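Local atomic coordinates of single-stranded DNA-binding protein DdrB (Deinococcus radiodurans, PDB entry 4NOE), a protein that binds single-stranded DNA and assists the accurate annealing of complementary strands, probably as part of the response to DNA damage. Residues His84-Arg89 and Tyr107-Lys112. Residues are numbered along the deposited sequence; the frame is centred on the assembly and turned at random.
Sequences HAYRRR and YSRGAK. With nucleotides of chain F.
The carbonyl oxygen of S108 is gripped by two donors. R87 N reaches S108 O at 2.9 Å, and R89 NH2 comes to it from the opposite face of the carbonyl plane. R89 NE also bonds S108 OG at 2.7 Å, so the guanidinium holds the serine side-on with two nitrogens. This fixes the rotation of the R89 guanidinium and turns R89 NH1 to the DNA of chain F. R89 NH1 bonds DG27 O3' at 2.9 Å and also DG27 OP1. S108 OG also bonds a thymine base. A leucine in place of R89 would probably leave the DG27 phosphate without this cationic partner and S108 O and OG each short of a donor. Further along, R109 has CG between its backbone N and carbonyl carbon (chi1 62°), and its extended chain crosses a face of the Y86 ring. Its guanidinium stacks flat on the H84 ring, planes 13° apart. R109 NE makes an almost perfectly straight bond to Y86 OH (3.1 Å), while NH1 pairs with D115. K112 NZ donates to H84 ND1 at 3.0 Å, in the ring plane. At the other end R88 lays its CA over a face of the Y107 ring, whose hydroxyl bonds E57. Antiparallel strands 84-91 and 104-110 thus build a basic sheet surface that binds single-stranded DNA, largely through its phosphate backbone.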
ATOM      1  N   HIS E  84      -2.967   6.239  28.021  1.00 22.38           N
ATOM      2  CA  HIS E  84      -2.708   7.336  27.084  1.00 14.53           C
ATOM      3  C   HIS E  84      -3.338   8.637  27.577  1.00 16.47           C
ATOM      4  O   HIS E  84      -4.396   8.625  28.218  1.00 17.01           O
ATOM      5  CB  HIS E  84      -3.292   7.009  25.698  1.00 20.57           C
ATOM      6  CG  HIS E  84      -2.759   5.748  25.088  1.00 23.93           C
ATOM      7  ND1 HIS E  84      -1.515   5.670  24.495  1.00 27.44           N
ATOM      8  CD2 HIS E  84      -3.321   4.521  24.946  1.00 22.87           C
ATOM      9  CE1 HIS E  84      -1.325   4.446  24.035  1.00 30.99           C
ATOM     10  NE2 HIS E  84      -2.405   3.728  24.297  1.00 28.61           N
ATOM     11  N   ALA E  85      -2.704   9.763  27.261  1.00 18.61           N
ATOM     12  CA  ALA E  85      -3.241  11.073  27.633  1.00 22.71           C
ATOM     13  C   ALA E  85      -3.931  11.684  26.429  1.00 21.16           C
ATOM     14  O   ALA E  85      -3.374  11.687  25.331  1.00 18.95           O
ATOM     15  CB  ALA E  85      -2.124  11.991  28.111  1.00 12.79           C
ATOM     16  N   TYR E  86      -5.136  12.200  26.622  1.00 18.32           N
ATOM     17  CA  TYR E  86      -5.844  12.877  25.540  1.00 14.98           C
ATOM     18  C   TYR E  86      -6.070  14.327  25.927  1.00 16.03           C
ATOM     19  O   TYR E  86      -6.545  14.600  27.029  1.00 21.39           O
ATOM     20  CB  TYR E  86      -7.193  12.194  25.259  1.00 14.57           C
ATOM     21  CG  TYR E  86      -7.044  10.780  24.750  1.00 12.20           C
ATOM     22  CD1 TYR E  86      -6.848   9.726  25.630  1.00  8.14           C
ATOM     23  CD2 TYR E  86      -7.090  10.502  23.392  1.00  7.76           C
ATOM     24  CE1 TYR E  86      -6.701   8.437  25.173  1.00 12.28           C
ATOM     25  CE2 TYR E  86      -6.939   9.188  22.917  1.00  8.02           C
ATOM     26  CZ  TYR E  86      -6.739   8.173  23.819  1.00 12.16           C
ATOM     27  OH  TYR E  86      -6.593   6.869  23.387  1.00 14.39           O
ATOM     28  N   ARG E  87      -5.728  15.249  25.028  1.00 16.10           N
ATOM     29  CA  ARG E  87      -5.936  16.684  25.279  1.00 22.89           C
ATOM     30  C   ARG E  87      -7.365  17.140  25.026  1.00 20.41           C
ATOM     31  O   ARG E  87      -8.006  16.714  24.053  1.00 16.17           O
ATOM     32  CB  ARG E  87      -5.017  17.529  24.399  1.00 28.33           C
ATOM     33  CG  ARG E  87      -3.615  17.679  24.939  1.00 35.84           C
ATOM     34  CD  ARG E  87      -2.901  18.895  24.382  1.00 44.80           C
ATOM     35  NE  ARG E  87      -1.553  18.966  24.932  1.00 56.56           N
ATOM     36  CZ  ARG E  87      -0.514  18.293  24.444  1.00 59.83           C
ATOM     37  NH1 ARG E  87       0.679  18.410  25.012  1.00 63.09           N
ATOM     38  NH2 ARG E  87      -0.663  17.506  23.387  1.00 56.69           N
ATOM     39  N   ARG E  88      -7.854  18.020  25.892  1.00 15.97           N
ATOM     40  CA  ARG E  88      -9.152  18.662  25.692  1.00 15.82           C
ATOM     41  C   ARG E  88      -8.998  19.753  24.622  1.00 20.54           C
ATOM     42  O   ARG E  88      -8.154  20.633  24.747  1.00 24.57           O
ATOM     43  CB  ARG E  88      -9.619  19.274  27.011  1.00 17.73           C
ATOM     44  CG  ARG E  88     -10.994  19.926  26.973  1.00 22.58           C
ATOM     45  CD  ARG E  88     -11.364  20.461  28.363  1.00 24.52           C
ATOM     46  NE  ARG E  88     -12.732  20.983  28.401  1.00 25.64           N
ATOM     47  CZ  ARG E  88     -13.072  22.210  28.004  1.00 28.79           C
ATOM     48  NH1 ARG E  88     -12.143  23.044  27.531  1.00 19.12           N
ATOM     49  NH2 ARG E  88     -14.341  22.596  28.075  1.00 26.94           N
ATOM     50  N   ARG E  89      -9.794  19.689  23.563  1.00 18.52           N
ATOM     51  CA  ARG E  89      -9.696  20.676  22.488  1.00 13.11           C
ATOM     52  C   ARG E  89     -11.042  21.347  22.231  1.00 15.85           C
ATOM     53  O   ARG E  89     -12.058  20.680  22.027  1.00 19.78           O
ATOM     54  CB  ARG E  89      -9.168  20.008  21.203  1.00 18.80           C
ATOM     55  CG  ARG E  89      -7.890  19.182  21.461  1.00 20.62           C
ATOM     56  CD  ARG E  89      -7.326  18.558  20.209  1.00 24.23           C
ATOM     57  NE  ARG E  89      -6.310  17.544  20.502  1.00 21.52           N
ATOM     58  CZ  ARG E  89      -5.016  17.798  20.664  1.00 23.89           C
ATOM     59  NH1 ARG E  89      -4.553  19.046  20.568  1.00 19.74           N
ATOM     60  NH2 ARG E  89      -4.184  16.799  20.926  1.00 23.95           N
ATOM     61  N   TYR E 107     -11.601  15.268  22.641  1.00 15.57           N
ATOM     62  CA  TYR E 107     -10.485  14.711  23.382  1.00 12.46           C
ATOM     63  C   TYR E 107      -9.722  13.805  22.441  1.00 13.12           C
ATOM     64  O   TYR E 107     -10.252  12.777  21.979  1.00 16.78           O
ATOM     65  CB  TYR E 107     -10.983  13.939  24.617  1.00  7.57           C
ATOM     66  CG  TYR E 107     -11.473  14.873  25.695  1.00 17.58           C
ATOM     67  CD1 TYR E 107     -12.743  15.446  25.625  1.00 13.03           C
ATOM     68  CD2 TYR E 107     -10.659  15.210  26.765  1.00 19.57           C
ATOM     69  CE1 TYR E 107     -13.188  16.313  26.605  1.00 16.74           C
ATOM     70  CE2 TYR E 107     -11.101  16.081  27.756  1.00 17.50           C
ATOM     71  CZ  TYR E 107     -12.356  16.630  27.664  1.00 16.61           C
ATOM     72  OH  TYR E 107     -12.791  17.490  28.645  1.00 22.33           O
ATOM     73  N   SER E 108      -8.486  14.200  22.144  1.00  7.35           N
ATOM     74  CA  SER E 108      -7.639  13.468  21.202  1.00 19.00           C
ATOM     75  C   SER E 108      -6.160  13.649  21.514  1.00 12.83           C
ATOM     76  O   SER E 108      -5.763  14.622  22.170  1.00 15.80           O
ATOM     77  CB  SER E 108      -7.899  13.948  19.767  1.00 14.81           C
ATOM     78  OG  SER E 108      -7.439  15.286  19.600  1.00 17.27           O
ATOM     79  N   ARG E 109      -5.348  12.724  21.011  1.00  7.40           N
ATOM     80  CA  ARG E 109      -3.897  12.777  21.158  1.00  7.63           C
ATOM     81  C   ARG E 109      -3.230  12.531  19.810  1.00 17.34           C
ATOM     82  O   ARG E 109      -3.860  12.038  18.855  1.00 12.87           O
ATOM     83  CB  ARG E 109      -3.434  11.693  22.131  1.00  7.29           C
ATOM     84  CG  ARG E 109      -3.765  10.283  21.639  1.00  8.74           C
ATOM     85  CD  ARG E 109      -3.423   9.195  22.670  1.00  7.07           C
ATOM     86  NE  ARG E 109      -3.910   7.873  22.241  1.00 10.46           N
ATOM     87  CZ  ARG E 109      -3.269   7.084  21.378  1.00 12.74           C
ATOM     88  NH1 ARG E 109      -2.116   7.467  20.829  1.00 10.66           N
ATOM     89  NH2 ARG E 109      -3.784   5.917  21.049  1.00 10.37           N
ATOM     90  N   GLY E 110      -1.949  12.868  19.725  1.00 11.39           N
ATOM     91  CA  GLY E 110      -1.186  12.566  18.534  1.00 11.52           C
ATOM     92  C   GLY E 110      -0.983  11.066  18.419  1.00 14.71           C
ATOM     93  O   GLY E 110      -0.865  10.367  19.430  1.00 18.33           O
ATOM     94  N   ALA E 111      -0.957  10.562  17.191  1.00 15.06           N
ATOM     95  CA  ALA E 111      -0.726   9.139  16.961  1.00 20.87           C
ATOM     96  C   ALA E 111       0.677   8.777  17.427  1.00 20.60           C
ATOM     97  O   ALA E 111       1.602   9.587  17.320  1.00 17.17           O
ATOM     98  CB  ALA E 111      -0.889   8.805  15.492  1.00 17.07           C
ATOM     99  N   LYS E 112       0.821   7.564  17.947  1.00 20.87           N
ATOM    100  CA  LYS E 112       2.125   7.027  18.320  1.00 22.28           C
ATOM    101  C   LYS E 112       2.570   6.053  17.250  1.00 20.75           C
ATOM    102  O   LYS E 112       1.753   5.603  16.431  1.00 17.67           O
ATOM    103  CB  LYS E 112       2.033   6.316  19.674  1.00 16.34           C
ATOM    104  CG  LYS E 112       1.678   7.274  20.807  1.00 22.28           C
ATOM    105  CD  LYS E 112       1.394   6.570  22.128  1.00 32.07           C
ATOM    106  CE  LYS E 112       0.915   7.603  23.153  1.00 39.77           C
ATOM    107  NZ  LYS E 112       1.100   7.170  24.561  1.00 43.95           N
TER
ATOM    108  P    DC F  28      -0.781  18.806  20.394  1.00 39.21           P
ATOM    109  OP1  DC F  28      -1.456  17.923  21.296  1.00 39.33           O
ATOM    110  OP2  DC F  28       0.128  19.746  20.954  1.00 42.90           O
ATOM    111  O5'  DC F  28       0.023  17.966  19.319  1.00 34.08           O
ATOM    112  C5'  DC F  28      -0.438  16.720  18.842  1.00 27.23           C
ATOM    113  C4'  DC F  28       0.696  15.968  18.200  1.00 34.98           C
ATOM    114  O4'  DC F  28       1.239  16.746  17.127  1.00 34.53           O
ATOM    115  C3'  DC F  28       1.860  15.682  19.126  1.00 44.56           C
ATOM    116  O3'  DC F  28       1.574  14.415  19.677  1.00 56.01           O
ATOM    117  C2'  DC F  28       3.050  15.671  18.187  1.00 43.39           C
ATOM    118  C1'  DC F  28       2.626  16.547  17.012  1.00 39.03           C
ATOM    119  N1   DC F  28       3.249  17.873  16.921  1.00 46.99           N
ATOM    120  C2   DC F  28       3.822  18.275  15.712  1.00 51.83           C
ATOM    121  O2   DC F  28       3.845  17.483  14.769  1.00 52.40           O
ATOM    122  N3   DC F  28       4.353  19.510  15.612  1.00 52.27           N
ATOM    123  C4   DC F  28       4.303  20.341  16.652  1.00 55.16           C
ATOM    124  N4   DC F  28       4.841  21.549  16.509  1.00 59.99           N
ATOM    125  C5   DC F  28       3.703  19.968  17.886  1.00 50.37           C
ATOM    126  C6   DC F  28       3.187  18.739  17.974  1.00 50.55           C
ATOM    127  P    DG F  27      -5.722  22.247  19.138  1.00 31.77           P
ATOM    128  OP1  DG F  27      -6.025  21.828  20.449  1.00 36.21           O
ATOM    129  OP2  DG F  27      -6.366  23.375  18.569  1.00 35.15           O
ATOM    130  O5'  DG F  27      -4.174  22.391  19.400  1.00 38.88           O
ATOM    131  C5'  DG F  27      -3.179  22.534  18.408  1.00 32.71           C
ATOM    132  C4'  DG F  27      -2.721  21.193  17.896  1.00 35.69           C
ATOM    133  O4'  DG F  27      -2.350  21.417  16.527  1.00 45.62           O
ATOM    134  C3'  DG F  27      -1.500  20.557  18.559  1.00 39.60           C
ATOM    135  O3'  DG F  27      -1.847  19.572  19.533  1.00 41.46           O
ATOM    136  C2'  DG F  27      -0.848  19.851  17.394  1.00 44.49           C
ATOM    137  C1'  DG F  27      -1.110  20.822  16.257  1.00 46.63           C
ATOM    138  N9   DG F  27      -0.114  21.872  16.231  1.00 53.00           N
ATOM    139  C8   DG F  27       0.462  22.467  17.325  1.00 52.32           C
ATOM    140  N7   DG F  27       1.378  23.337  17.010  1.00 54.08           N
ATOM    141  C5   DG F  27       1.433  23.288  15.627  1.00 58.78           C
ATOM    142  C6   DG F  27       2.229  24.012  14.723  1.00 67.53           C
ATOM    143  O6   DG F  27       3.082  24.865  14.968  1.00 78.76           O
ATOM    144  N1   DG F  27       1.940  23.680  13.410  1.00 66.18           N
ATOM    145  C2   DG F  27       1.019  22.749  13.016  1.00 63.49           C
ATOM    146  N2   DG F  27       0.906  22.558  11.692  1.00 70.62           N
ATOM    147  N3   DG F  27       0.261  22.068  13.849  1.00 51.93           N
ATOM    148  C4   DG F  27       0.517  22.388  15.132  1.00 53.09           C
ATOM    149  P    DG F  29       1.705  14.144  21.198  1.00 43.08           P
ATOM    150  OP1  DG F  29       0.381  14.082  21.758  1.00 50.52           O
ATOM    151  OP2  DG F  29       2.683  15.035  21.727  1.00 35.54           O
ATOM    152  O5'  DG F  29       2.399  12.724  21.209  1.00 48.01           O
ATOM    153  C5'  DG F  29       2.246  11.831  20.106  1.00 44.55           C
ATOM    154  C4'  DG F  29       3.498  11.019  19.870  1.00 45.80           C
ATOM    155  O4'  DG F  29       4.475  11.840  19.208  1.00 45.81           O
ATOM    156  C3'  DG F  29       4.177  10.470  21.124  1.00 41.25           C
ATOM    157  O3'  DG F  29       4.896   9.257  20.917  1.00 46.32           O
ATOM    158  C2'  DG F  29       5.210  11.522  21.432  1.00 44.11           C
ATOM    159  C1'  DG F  29       5.580  12.068  20.064  1.00 44.45           C
ATOM    160  N9   DG F  29       5.823  13.500  20.112  1.00 45.02           N
ATOM    161  C8   DG F  29       5.566  14.338  21.165  1.00 49.00           C
ATOM    162  N7   DG F  29       5.903  15.574  20.931  1.00 47.91           N
ATOM    163  C5   DG F  29       6.431  15.545  19.651  1.00 42.85           C
ATOM    164  C6   DG F  29       6.963  16.584  18.858  1.00 43.74           C
ATOM    165  O6   DG F  29       7.076  17.779  19.133  1.00 52.14           O
ATOM    166  N1   DG F  29       7.374  16.118  17.620  1.00 43.49           N
ATOM    167  C2   DG F  29       7.280  14.821  17.196  1.00 40.00           C
ATOM    168  N2   DG F  29       7.727  14.571  15.966  1.00 45.22           N
ATOM    169  N3   DG F  29       6.802  13.839  17.930  1.00 38.59           N
ATOM    170  C4   DG F  29       6.389  14.271  19.134  1.00 40.42           C
TER
HETATM  171  O   HOH W   1       0.135   9.375  26.417  1.00 24.94           O
HETATM  172  O   HOH W   2      -6.011   4.041  21.688  1.00 19.90           O